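Local atomic coordinates of putative alcohol dehydrogenase (Sinorhizobium meliloti, PDB entry 4J6F), a protein that probably acts as a nicotinamide-dependent alcohol dehydrogenase of the medium-chain family, perhaps with zinc. Residues 54-59 with 63-68; 119-124 with 128-133; 137-142 with 191-196; 156-161 with 167-172. One frame throughout, in Å; residues are numbered along the deposited sequence.

Interaction 1 of 4, residues 54-59 with 63-68; sequences VPVPAP and EVLIKV
Pro-59 and Leu-65 form the tight end of a contact in which a proline-rich linker, residues 54-59, drops onto the start of the strand that follows it. The CD atom of the Pro-59 ring lies 4.0 Å from Leu-65 CB, and CG is almost as near. At the next ring corner, Pro-59 CB meets the backbone, 3.9 Å from Val-64 C. Glu-63 flanks the same proline. Its chain runs extended beyond CG and places OE2 3.4 Å from Pro-59 CA, a van der Waals approach; OE2 itself accepts a hydrogen bond from Ala-60 N in the intervening turn, and OE1 forms a salt bridge with Arg-158. Leu-65 extends its branch to Pro-57: with CG anti to the backbone N (chi1 177°), CD1 comes 3.4 Å from Pro-57 O and 4.0 Å from Pro-57 CG, the two side chains crossing at about a right angle.

Packing thins out away from this point. Val-56 reaches the leucine only through CG1, 4.4 Å from Leu-65 CD2, and Ala-58 turns its methyl away from the strand at an exposed position. No hydrogen bond joins the two segments; the direct contact is van der Waals.

The contact thus bridges two sheets. Val-56 and Pro-57 also rest on Met-34 of strand 33-39, in the small antiparallel sheet, whereas strand 63-72 belongs to the large one, where Leu-65 pairs with Val-119 of strand 113-121 and Val-64 with Leu-168 of strand 165-169.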
loop_
_atom_site.group_PDB
_atom_site.type_symbol
_atom_site.label_atom_id
_atom_site.label_comp_id
_atom_site.label_asym_id
_atom_site.label_seq_id
_atom_site.Cartn_x
_atom_site.Cartn_y
_atom_site.Cartn_z
ATOM N N VAL A 54 -16.491 17.221 -38.777
ATOM C CA VAL A 54 -16.213 17.704 -37.433
ATOM C C VAL A 54 -15.252 18.878 -37.524
ATOM O O VAL A 54 -14.282 18.813 -38.264
ATOM C CB VAL A 54 -15.531 16.593 -36.621
ATOM C CG1 VAL A 54 -15.369 16.992 -35.168
ATOM C CG2 VAL A 54 -16.304 15.297 -36.747
ATOM N N PRO A 55 -15.510 19.963 -36.804
ATOM C CA PRO A 55 -14.619 21.118 -36.955
ATOM C C PRO A 55 -13.168 20.750 -36.651
ATOM O O PRO A 55 -12.903 20.064 -35.660
ATOM C CB PRO A 55 -15.148 22.127 -35.918
ATOM C CG PRO A 55 -16.536 21.689 -35.603
ATOM C CD PRO A 55 -16.552 20.196 -35.781
ATOM N N VAL A 56 -12.251 21.176 -37.523
ATOM C CA VAL A 56 -10.822 21.029 -37.281
ATOM C C VAL A 56 -10.481 22.079 -36.240
ATOM O O VAL A 56 -10.837 23.241 -36.408
ATOM C CB VAL A 56 -9.992 21.253 -38.567
ATOM C CG1 VAL A 56 -8.508 21.441 -38.249
ATOM C CG2 VAL A 56 -10.185 20.095 -39.535
ATOM N N PRO A 57 -9.819 21.674 -35.143
ATOM C CA PRO A 57 -9.543 22.676 -34.105
ATOM C C PRO A 57 -8.494 23.677 -34.564
ATOM O O PRO A 57 -7.694 23.377 -35.453
ATOM C CB PRO A 57 -9.043 21.844 -32.922
ATOM C CG PRO A 57 -8.577 20.559 -33.515
ATOM C CD PRO A 57 -9.373 20.322 -34.762
ATOM N N ALA A 58 -8.531 24.869 -33.982
ATOM C CA ALA A 58 -7.554 25.912 -34.281
ATOM C C ALA A 58 -6.590 26.006 -33.106
ATOM O O ALA A 58 -7.029 26.240 -31.976
ATOM C CB ALA A 58 -8.248 27.248 -34.505
ATOM N N PRO A 59 -5.276 25.822 -33.357
ATOM C CA PRO A 59 -4.315 25.897 -32.253
ATOM C C PRO A 59 -4.393 27.245 -31.533
ATOM O O PRO A 59 -4.238 28.303 -32.159
ATOM C CB PRO A 59 -2.959 25.711 -32.941
ATOM C CG PRO A 59 -3.206 26.081 -34.369
ATOM C CD PRO A 59 -4.605 25.620 -34.652
ATOM N N GLU A 63 -0.180 26.289 -28.410
ATOM C CA GLU A 63 -0.539 24.977 -28.957
ATOM C C GLU A 63 0.028 24.776 -30.361
ATOM O O GLU A 63 0.282 25.740 -31.084
ATOM C CB GLU A 63 -2.057 24.821 -29.043
ATOM C CG GLU A 63 -2.790 24.631 -27.726
ATOM C CD GLU A 63 -4.313 24.641 -27.888
ATOM O OE1 GLU A 63 -5.027 24.427 -26.888
ATOM O OE2 GLU A 63 -4.810 24.875 -29.009
ATOM N N VAL A 64 0.229 23.515 -30.736
ATOM C CA VAL A 64 0.407 23.129 -32.134
ATOM C C VAL A 64 -0.836 22.395 -32.638
ATOM O O VAL A 64 -1.695 21.973 -31.839
ATOM C CB VAL A 64 1.628 22.203 -32.345
ATOM C CG1 VAL A 64 2.922 22.981 -32.231
ATOM C CG2 VAL A 64 1.606 21.039 -31.374
ATOM N N LEU A 65 -0.922 22.248 -33.961
ATOM C CA LEU A 65 -1.919 21.377 -34.586
ATOM C C LEU A 65 -1.230 20.291 -35.382
ATOM O O LEU A 65 -0.441 20.595 -36.271
ATOM C CB LEU A 65 -2.822 22.179 -35.508
ATOM C CG LEU A 65 -3.875 21.391 -36.276
ATOM C CD1 LEU A 65 -5.078 21.149 -35.384
ATOM C CD2 LEU A 65 -4.275 22.154 -37.535
ATOM N N ILE A 66 -1.507 19.027 -35.069
ATOM C CA ILE A 66 -0.853 17.931 -35.806
ATOM C C ILE A 66 -1.806 17.197 -36.729
ATOM O O ILE A 66 -3.004 17.125 -36.468
ATOM C CB ILE A 66 -0.160 16.901 -34.888
ATOM C CG1 ILE A 66 -1.170 16.225 -33.957
ATOM C CG2 ILE A 66 0.968 17.547 -34.101
ATOM C CD1 ILE A 66 -0.551 15.125 -33.118
ATOM N N LYS A 67 -1.261 16.660 -37.809
ATOM C CA LYS A 67 -2.003 15.752 -38.654
ATOM C C LYS A 67 -1.727 14.329 -38.155
ATOM O O LYS A 67 -0.601 13.818 -38.288
ATOM C CB LYS A 67 -1.604 15.927 -40.119
ATOM C CG LYS A 67 -2.115 14.808 -40.996
ATOM C CD LYS A 67 -2.538 15.259 -42.381
ATOM C CE LYS A 67 -3.394 14.176 -43.016
ATOM N NZ LYS A 67 -3.142 14.153 -44.475
ATOM N N VAL A 68 -2.747 13.701 -37.564
ATOM C CA VAL A 68 -2.572 12.397 -36.920
ATOM C C VAL A 68 -2.243 11.322 -37.932
ATOM O O VAL A 68 -2.915 11.189 -38.941
ATOM C CB VAL A 68 -3.818 11.938 -36.147
ATOM C CG1 VAL A 68 -3.457 10.793 -35.213
ATOM C CG2 VAL A 68 -4.431 13.090 -35.366
#

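Interaction 2 of 4, residues 119-124 with 128-133; sequences VAVGEG and ARIGER
Beside the touching side chains of Val-121 and Ile-130, the flat guanidinium of Arg-129 takes Glu-132 OE1 at its edge, across a type II beta turn from Arg-129 to Glu-132. That salt bridge lies only 7° out of the guanidinium plane, with NH1 2.8 Å from the carboxylate oxygen, which it meets nearly head-on. The turn is also closed by a backbone hydrogen bond from Glu-132 N to Arg-129 O. Gly-131 takes backbone angles at which a side chain would be jammed against the preceding carbonyl, as expected for the third position of such a turn.

Facing the turn is the end of strand 113-121, disturbed by a classic beta bulge: Val-119 and Ala-120 both stand opposite Leu-65. The turn lies in the loop that joins strand 113-121 to strand 133-140, in the GroES-like part of the chain. Helix 23-28 adds cover, since Met-26 touches both Val-119 and Ile-130.

The side-chain contact is aliphatic, and the isoleucine also rests on the Val-119 carbonyl. Ile-130 holds CG1 anti to its carbonyl carbon (chi1 -79°), 3.9 Å from Val-121 CG1, and its CD1 ends 4.0 Å from Val-119 O.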
loop_
_atom_site.group_PDB
_atom_site.type_symbol
_atom_site.label_atom_id
_atom_site.label_comp_id
_atom_site.label_asym_id
_atom_site.label_seq_id
_atom_site.Cartn_x
_atom_site.Cartn_y
_atom_site.Cartn_z
ATOM N N VAL A 119 1.331 20.712 -38.397
ATOM C CA VAL A 119 0.992 21.393 -39.643
ATOM C C VAL A 119 0.649 22.868 -39.450
ATOM O O VAL A 119 0.679 23.636 -40.399
ATOM C CB VAL A 119 -0.164 20.689 -40.392
ATOM C CG1 VAL A 119 0.273 19.328 -40.898
ATOM C CG2 VAL A 119 -1.391 20.545 -39.505
ATOM N N ALA A 120 0.297 23.253 -38.229
ATOM C CA ALA A 120 -0.075 24.624 -37.914
ATOM C C ALA A 120 0.403 24.917 -36.506
ATOM O O ALA A 120 0.517 23.995 -35.683
ATOM C CB ALA A 120 -1.579 24.800 -37.995
ATOM N N VAL A 121 0.675 26.188 -36.219
ATOM C CA VAL A 121 1.035 26.570 -34.861
ATOM C C VAL A 121 0.277 27.797 -34.360
ATOM O O VAL A 121 -0.083 28.661 -35.138
ATOM C CB VAL A 121 2.560 26.768 -34.693
ATOM C CG1 VAL A 121 3.318 25.583 -35.265
ATOM C CG2 VAL A 121 3.026 28.061 -35.341
ATOM N N GLY A 122 0.040 27.860 -33.055
ATOM C CA GLY A 122 -0.642 28.990 -32.439
ATOM C C GLY A 122 0.300 30.065 -31.927
ATOM O O GLY A 122 1.518 29.983 -32.116
ATOM N N GLU A 123 -0.275 31.031 -31.216
ATOM C CA GLU A 123 0.338 32.339 -31.000
ATOM C C GLU A 123 1.808 32.393 -30.588
ATOM O O GLU A 123 2.622 32.962 -31.311
ATOM C CB GLU A 123 -0.511 33.193 -30.060
ATOM C CG GLU A 123 -0.429 34.681 -30.372
ATOM C CD GLU A 123 -1.239 35.542 -29.418
ATOM O OE1 GLU A 123 -1.193 36.787 -29.560
ATOM O OE2 GLU A 123 -1.917 34.984 -28.524
ATOM N N GLY A 124 2.165 31.825 -29.449
ATOM C CA GLY A 124 3.518 32.054 -28.944
ATOM C C GLY A 124 4.573 31.141 -29.529
ATOM O O GLY A 124 5.717 31.159 -29.104
ATOM N N ALA A 128 9.023 27.374 -36.949
ATOM C CA ALA A 128 10.042 26.437 -37.442
ATOM C C ALA A 128 9.702 24.994 -37.112
ATOM O O ALA A 128 10.255 24.072 -37.713
ATOM C CB ALA A 128 11.396 26.781 -36.852
ATOM N N ARG A 129 8.808 24.816 -36.135
ATOM C CA ARG A 129 8.348 23.509 -35.683
ATOM C C ARG A 129 7.496 22.778 -36.727
ATOM O O ARG A 129 7.398 21.549 -36.709
ATOM C CB ARG A 129 7.545 23.665 -34.388
ATOM C CG ARG A 129 8.374 23.955 -33.138
ATOM C CD ARG A 129 8.642 22.675 -32.376
ATOM N NE ARG A 129 7.719 22.488 -31.261
ATOM C CZ ARG A 129 7.318 21.307 -30.791
ATOM N NH1 ARG A 129 7.721 20.168 -31.350
ATOM N NH2 ARG A 129 6.491 21.265 -29.759
ATOM N N ILE A 130 6.875 23.528 -37.634
ATOM C CA ILE A 130 6.038 22.916 -38.649
ATOM C C ILE A 130 6.831 21.845 -39.390
ATOM O O ILE A 130 8.010 22.024 -39.685
ATOM C CB ILE A 130 5.450 23.969 -39.599
ATOM C CG1 ILE A 130 4.251 24.648 -38.937
ATOM C CG2 ILE A 130 5.029 23.344 -40.925
ATOM C CD1 ILE A 130 3.864 25.968 -39.567
ATOM N N GLY A 131 6.185 20.714 -39.640
ATOM C CA GLY A 131 6.802 19.623 -40.389
ATOM C C GLY A 131 7.408 18.528 -39.536
ATOM O O GLY A 131 7.781 17.479 -40.062
ATOM N N GLU A 132 7.510 18.772 -38.226
ATOM C CA GLU A 132 8.099 17.822 -37.293
ATOM C C GLU A 132 7.194 16.625 -37.043
ATOM O O GLU A 132 5.968 16.758 -37.020
ATOM C CB GLU A 132 8.396 18.501 -35.970
ATOM C CG GLU A 132 9.767 19.130 -35.907
ATOM C CD GLU A 132 9.928 20.072 -34.727
ATOM O OE1 GLU A 132 9.181 19.941 -33.728
ATOM O OE2 GLU A 132 10.804 20.955 -34.804
ATOM N N ARG A 133 7.817 15.463 -36.861
ATOM C CA ARG A 133 7.124 14.236 -36.504
ATOM C C ARG A 133 7.145 14.143 -34.979
ATOM O O ARG A 133 8.213 14.036 -34.359
ATOM C CB ARG A 133 7.809 13.036 -37.164
ATOM C CG ARG A 133 7.003 11.745 -37.168
ATOM C CD ARG A 133 7.223 10.906 -35.904
ATOM N NE ARG A 133 8.629 10.546 -35.634
ATOM C CZ ARG A 133 9.193 9.371 -35.926
ATOM N NH1 ARG A 133 10.472 9.164 -35.623
ATOM N NH2 ARG A 133 8.487 8.402 -36.506
#

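Interaction 3 of 4, residues 137-142 with 191-196; sequences DFSIYN and AYLTGE
Phe-138 turns its ring towards Leu-193 by taking the crowded position between backbone N and carbonyl carbon (chi1 79°), while Leu-193, its CG anti to the backbone N (chi1 -175°), extends from the helix to meet it. One methyl does the work: Leu-193 CD2 comes to the edge of the phenylalanine ring, near its plane and 3.8 Å from CE1, and lies 3.6 Å from Ser-139 OG.

Behind the methyl is a small polar network. Asp-137 OD1 accepts two bonds from Ser-139: one from N at 2.9 Å, arriving from above the carboxylate plane and completing an Asx turn, the other from OG, on the syn lone pair. Tyr-141 OH gives a third, to the syn lone pair of OD2 at 3.0 Å, and the ring of that tyrosine carries Ser-139 CB over one face. An alanine in place of Ser-139 would remove the OG bond to OD1 and the oxygen beside Leu-193 CD2, and would probably leave the carboxylate less firmly set, held by the backbone N-H and Tyr-141.

Leu-193 also touches Asp-335 of helix 333-344. A glycerol, probably from the crystallisation liquor, hydrogen-bonds to Asp-137 OD2 and may mark a pocket. Strand 133-140 of the GroES-like domain here meets helix 189-201, which leads into strand 209-212 of the parallel sheet, consistent with the cleft that typically separates catalytic and cofactor-binding domains in medium-chain dehydrogenases.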
loop_
_atom_site.group_PDB
_atom_site.type_symbol
_atom_site.label_atom_id
_atom_site.label_comp_id
_atom_site.label_asym_id
_atom_site.label_seq_id
_atom_site.Cartn_x
_atom_site.Cartn_y
_atom_site.Cartn_z
ATOM N N ASP A 137 2.627 13.520 -25.727
ATOM C CA ASP A 137 2.477 13.135 -24.329
ATOM C C ASP A 137 1.029 13.430 -23.959
ATOM O O ASP A 137 0.623 14.585 -23.904
ATOM C CB ASP A 137 3.430 13.928 -23.438
ATOM C CG ASP A 137 3.160 13.724 -21.953
ATOM O OD1 ASP A 137 2.236 12.958 -21.584
ATOM O OD2 ASP A 137 3.884 14.338 -21.145
ATOM N N PHE A 138 0.249 12.390 -23.708
ATOM C CA PHE A 138 -1.183 12.558 -23.483
ATOM C C PHE A 138 -1.540 13.276 -22.164
ATOM O O PHE A 138 -2.699 13.649 -21.961
ATOM C CB PHE A 138 -1.927 11.204 -23.636
ATOM C CG PHE A 138 -1.823 10.286 -22.437
ATOM C CD1 PHE A 138 -0.586 9.972 -21.859
ATOM C CD2 PHE A 138 -2.967 9.714 -21.890
ATOM C CE1 PHE A 138 -0.499 9.116 -20.766
ATOM C CE2 PHE A 138 -2.887 8.850 -20.789
ATOM C CZ PHE A 138 -1.648 8.545 -20.232
ATOM N N SER A 139 -0.555 13.482 -21.285
ATOM C CA SER A 139 -0.820 13.989 -19.926
ATOM C C SER A 139 -1.261 15.433 -19.874
ATOM O O SER A 139 -0.677 16.281 -20.545
ATOM C CB SER A 139 0.414 13.864 -19.057
ATOM O OG SER A 139 0.896 12.544 -19.068
ATOM N N ILE A 140 -2.300 15.708 -19.086
ATOM C CA ILE A 140 -2.598 17.075 -18.647
ATOM C C ILE A 140 -2.231 17.085 -17.172
ATOM O O ILE A 140 -2.884 16.438 -16.376
ATOM C CB ILE A 140 -4.077 17.454 -18.828
ATOM C CG1 ILE A 140 -4.520 17.186 -20.259
ATOM C CG2 ILE A 140 -4.310 18.910 -18.463
ATOM C CD1 ILE A 140 -6.025 17.056 -20.395
ATOM N N TYR A 141 -1.171 17.782 -16.804
ATOM C CA TYR A 141 -0.681 17.667 -15.441
ATOM C C TYR A 141 -1.478 18.521 -14.495
ATOM O O TYR A 141 -1.727 18.116 -13.364
ATOM C CB TYR A 141 0.799 18.026 -15.365
ATOM C CG TYR A 141 1.652 17.031 -16.087
ATOM C CD1 TYR A 141 2.047 15.850 -15.467
ATOM C CD2 TYR A 141 2.026 17.242 -17.412
ATOM C CE1 TYR A 141 2.823 14.921 -16.138
ATOM C CE2 TYR A 141 2.798 16.316 -18.090
ATOM C CZ TYR A 141 3.193 15.162 -17.448
ATOM O OH TYR A 141 3.960 14.244 -18.118
ATOM N N ASN A 142 -1.756 19.743 -14.900
ATOM C CA ASN A 142 -2.579 20.633 -14.121
ATOM C C ASN A 142 -1.854 21.160 -12.900
ATOM O O ASN A 142 -2.446 21.828 -12.068
ATOM C CB ASN A 142 -3.869 19.943 -13.731
ATOM C CG ASN A 142 -4.881 19.969 -14.836
ATOM O OD1 ASN A 142 -5.050 20.975 -15.505
ATOM N ND2 ASN A 142 -5.553 18.859 -15.039
ATOM N N ALA A 191 0.361 3.220 -21.923
ATOM C CA ALA A 191 0.743 2.031 -21.155
ATOM C C ALA A 191 2.163 2.079 -20.571
ATOM O O ALA A 191 2.371 1.603 -19.450
ATOM C CB ALA A 191 0.524 0.756 -21.946
ATOM N N TYR A 192 3.120 2.657 -21.307
ATOM C CA TYR A 192 4.519 2.669 -20.850
ATOM C C TYR A 192 4.778 3.751 -19.800
ATOM O O TYR A 192 5.594 3.560 -18.893
ATOM C CB TYR A 192 5.522 2.721 -22.018
ATOM C CG TYR A 192 5.574 1.418 -22.818
ATOM C CD1 TYR A 192 4.477 0.999 -23.578
ATOM C CD2 TYR A 192 6.707 0.599 -22.806
ATOM C CE1 TYR A 192 4.506 -0.183 -24.294
ATOM C CE2 TYR A 192 6.743 -0.588 -23.529
ATOM C CZ TYR A 192 5.637 -0.973 -24.269
ATOM O OH TYR A 192 5.625 -2.153 -24.993
ATOM N N LEU A 193 4.067 4.867 -19.893
ATOM C CA LEU A 193 4.132 5.846 -18.830
ATOM C C LEU A 193 3.561 5.218 -17.564
ATOM O O LEU A 193 4.199 5.278 -16.499
ATOM C CB LEU A 193 3.355 7.111 -19.190
ATOM C CG LEU A 193 3.452 8.259 -18.184
ATOM C CD1 LEU A 193 4.896 8.663 -17.927
ATOM C CD2 LEU A 193 2.658 9.454 -18.686
ATOM N N THR A 194 2.373 4.610 -17.697
ATOM C CA THR A 194 1.701 3.919 -16.593
ATOM C C THR A 194 2.576 2.805 -16.007
ATOM O O THR A 194 2.797 2.754 -14.796
ATOM C CB THR A 194 0.309 3.407 -17.022
ATOM O OG1 THR A 194 -0.512 4.531 -17.320
ATOM C CG2 THR A 194 -0.382 2.642 -15.919
ATOM N N GLY A 195 3.083 1.931 -16.868
ATOM C CA GLY A 195 4.116 0.970 -16.481
ATOM C C GLY A 195 5.264 1.564 -15.678
ATOM O O GLY A 195 5.533 1.106 -14.570
ATOM N N GLU A 196 5.939 2.582 -16.215
ATOM C CA GLU A 196 7.062 3.217 -15.500
ATOM C C GLU A 196 6.714 3.667 -14.090
ATOM O O GLU A 196 7.475 3.375 -13.162
ATOM C CB GLU A 196 7.630 4.417 -16.256
ATOM C CG GLU A 196 8.984 4.183 -16.889
ATOM C CD GLU A 196 10.037 3.688 -15.910
ATOM O OE1 GLU A 196 10.450 4.451 -15.011
ATOM O OE2 GLU A 196 10.472 2.532 -16.063
#

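Interaction 4 of 4, residues 156-161 with 167-172; sequences HGRDGG and ALPAEN
Arg-158 lays its guanidinium over the strand end 167-169, against the Leu-168 backbone and the Pro-169 ring. Leu-168 CA sits 4.0 Å above the plane of the group and Pro-169 CD 4.2 Å above the same face, both offset toward the rim. The NH2 atom is 3.2 Å from Ala-167 O, yet the angle is too poor for a hydrogen bond and the oxygen stands oblique to the group; the methyl of Ala-167 adds an apolar neighbour, its CB 3.8 Å from NH2. What fixes the charge comes from elsewhere: NH1 forms a salt bridge with Glu-63 OE1, and Ala-167 in turn touches the side chain of that glutamate.

The arm that carries the guanidinium leaves the loop with CG anti to the backbone N (chi1 -165°) and bends at chi3 (-143°), which swings its flat end across to the strand. That strand, 165-169, runs antiparallel to 63-72 in the large sheet of the GroES-like domain, so the arginine crosses from a loop to two adjacent strands at once. Leu-168, whose backbone pairs with Val-64, rests its side chain on Val-64 and Ile-66.

Further out, the loop is held by other partners. Asp-159 OD1 forms a salt bridge with Arg-108 and also accepts from Ile-109 N, while the backbone of Gly-160 pairs with Ile-109. On the strand side the chain turns into a short 3-10 segment, where Asn-172 N bonds to Pro-169 O at 2.9 Å and Asn-172 ND2 reaches Asp-137 O.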
loop_
_atom_site.group_PDB
_atom_site.type_symbol
_atom_site.label_atom_id
_atom_site.label_comp_id
_atom_site.label_asym_id
_atom_site.label_seq_id
_atom_site.Cartn_x
_atom_site.Cartn_y
_atom_site.Cartn_z
ATOM N N HIS A 156 -9.628 12.388 -22.768
ATOM C CA HIS A 156 -10.633 12.494 -21.719
ATOM C C HIS A 156 -11.050 13.930 -21.400
ATOM O O HIS A 156 -12.199 14.287 -21.560
ATOM C CB HIS A 156 -10.188 11.784 -20.442
ATOM C CG HIS A 156 -11.177 11.887 -19.325
ATOM N ND1 HIS A 156 -11.127 12.884 -18.380
ATOM C CD2 HIS A 156 -12.257 11.136 -19.018
ATOM C CE1 HIS A 156 -12.124 12.739 -17.534
ATOM N NE2 HIS A 156 -12.825 11.685 -17.899
ATOM N N GLY A 157 -10.109 14.760 -20.974
ATOM C CA GLY A 157 -10.425 16.156 -20.653
ATOM C C GLY A 157 -10.466 17.106 -21.838
ATOM O O GLY A 157 -10.823 18.271 -21.693
ATOM N N ARG A 158 -10.142 16.586 -23.018
ATOM C CA ARG A 158 -9.805 17.373 -24.197
ATOM C C ARG A 158 -9.731 16.359 -25.343
ATOM O O ARG A 158 -9.429 15.186 -25.111
ATOM C CB ARG A 158 -8.431 17.969 -23.937
ATOM C CG ARG A 158 -7.971 19.094 -24.812
ATOM C CD ARG A 158 -6.455 19.145 -24.695
ATOM N NE ARG A 158 -5.887 20.499 -24.715
ATOM C CZ ARG A 158 -5.771 21.266 -25.799
ATOM N NH1 ARG A 158 -5.221 22.455 -25.688
ATOM N NH2 ARG A 158 -6.197 20.868 -26.997
ATOM N N ASP A 159 -10.002 16.782 -26.574
ATOM C CA ASP A 159 -10.030 15.843 -27.699
ATOM C C ASP A 159 -8.688 15.173 -28.001
ATOM O O ASP A 159 -7.659 15.816 -27.937
ATOM C CB ASP A 159 -10.586 16.524 -28.933
ATOM C CG ASP A 159 -12.100 16.657 -28.890
ATOM O OD1 ASP A 159 -12.783 15.791 -28.281
ATOM O OD2 ASP A 159 -12.612 17.632 -29.479
ATOM N N GLY A 160 -8.719 13.878 -28.329
ATOM C CA GLY A 160 -7.509 13.065 -28.561
ATOM C C GLY A 160 -7.260 12.672 -30.007
ATOM O O GLY A 160 -7.614 13.403 -30.919
ATOM N N GLY A 161 -6.658 11.509 -30.225
ATOM C CA GLY A 161 -6.159 11.149 -31.555
ATOM C C GLY A 161 -7.008 10.315 -32.511
ATOM O O GLY A 161 -6.546 9.966 -33.600
ATOM N N ALA A 167 -5.331 19.233 -31.703
ATOM C CA ALA A 167 -4.688 20.366 -31.033
ATOM C C ALA A 167 -4.063 19.884 -29.730
ATOM O O ALA A 167 -4.600 18.981 -29.094
ATOM C CB ALA A 167 -5.711 21.453 -30.752
ATOM N N LEU A 168 -2.933 20.465 -29.337
ATOM C CA LEU A 168 -2.293 20.134 -28.053
ATOM C C LEU A 168 -1.196 21.126 -27.733
ATOM O O LEU A 168 -0.641 21.724 -28.645
ATOM C CB LEU A 168 -1.695 18.729 -28.075
ATOM C CG LEU A 168 -0.554 18.490 -29.050
ATOM C CD1 LEU A 168 0.519 17.636 -28.399
ATOM C CD2 LEU A 168 -1.080 17.843 -30.314
ATOM N N PRO A 169 -0.854 21.293 -26.443
ATOM C CA PRO A 169 0.203 22.241 -26.083
ATOM C C PRO A 169 1.535 21.857 -26.712
ATOM O O PRO A 169 1.874 20.668 -26.757
ATOM C CB PRO A 169 0.321 22.086 -24.565
ATOM C CG PRO A 169 -0.923 21.405 -24.126
ATOM C CD PRO A 169 -1.343 20.548 -25.271
ATOM N N ALA A 170 2.283 22.857 -27.173
ATOM C CA ALA A 170 3.612 22.645 -27.743
ATOM C C ALA A 170 4.520 21.739 -26.909
ATOM O O ALA A 170 5.097 20.803 -27.459
ATOM C CB ALA A 170 4.293 23.973 -28.028
ATOM N N GLU A 171 4.636 21.988 -25.601
ATOM C CA GLU A 171 5.476 21.137 -24.713
ATOM C C GLU A 171 5.141 19.654 -24.830
ATOM O O GLU A 171 5.988 18.804 -24.559
ATOM C CB GLU A 171 5.392 21.510 -23.216
ATOM C CG GLU A 171 5.139 22.969 -22.882
ATOM C CD GLU A 171 3.677 23.345 -23.045
ATOM O OE1 GLU A 171 2.880 23.056 -22.117
ATOM O OE2 GLU A 171 3.328 23.929 -24.106
ATOM N N ASN A 172 3.910 19.343 -25.217
ATOM C CA ASN A 172 3.481 17.950 -25.280
ATOM C C ASN A 172 3.780 17.225 -26.605
ATOM O O ASN A 172 3.584 16.004 -26.713
ATOM C CB ASN A 172 2.008 17.807 -24.859
ATOM C CG ASN A 172 1.818 17.931 -23.348
ATOM O OD1 ASN A 172 2.020 19.004 -22.763
ATOM N ND2 ASN A 172 1.436 16.826 -22.707
#

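Overall arrangement
Three of the four contacts gather on strand 63-72: interaction 1 lies directly on it, interaction 2 meets it through strand 113-121, and interaction 4 through strand 165-169. All three are partly buried; measured between centres, interactions 1 and 2 lie about 23 and 26 Å from the middle of the chain, interaction 4 about 16 Å. Interaction 3, fully buried and about 8 Å from that centre, instead joins the sheet to helix 189-201. The chemistry follows position: proline and leucine surfaces in interaction 1, aliphatic touch beside a turn in interaction 2, a methyl between an aromatic edge and a carboxylate network in interaction 3, and in interaction 4 a guanidinium whose charge is matched by interaction 1. Asn-172 links interactions 3 and 4.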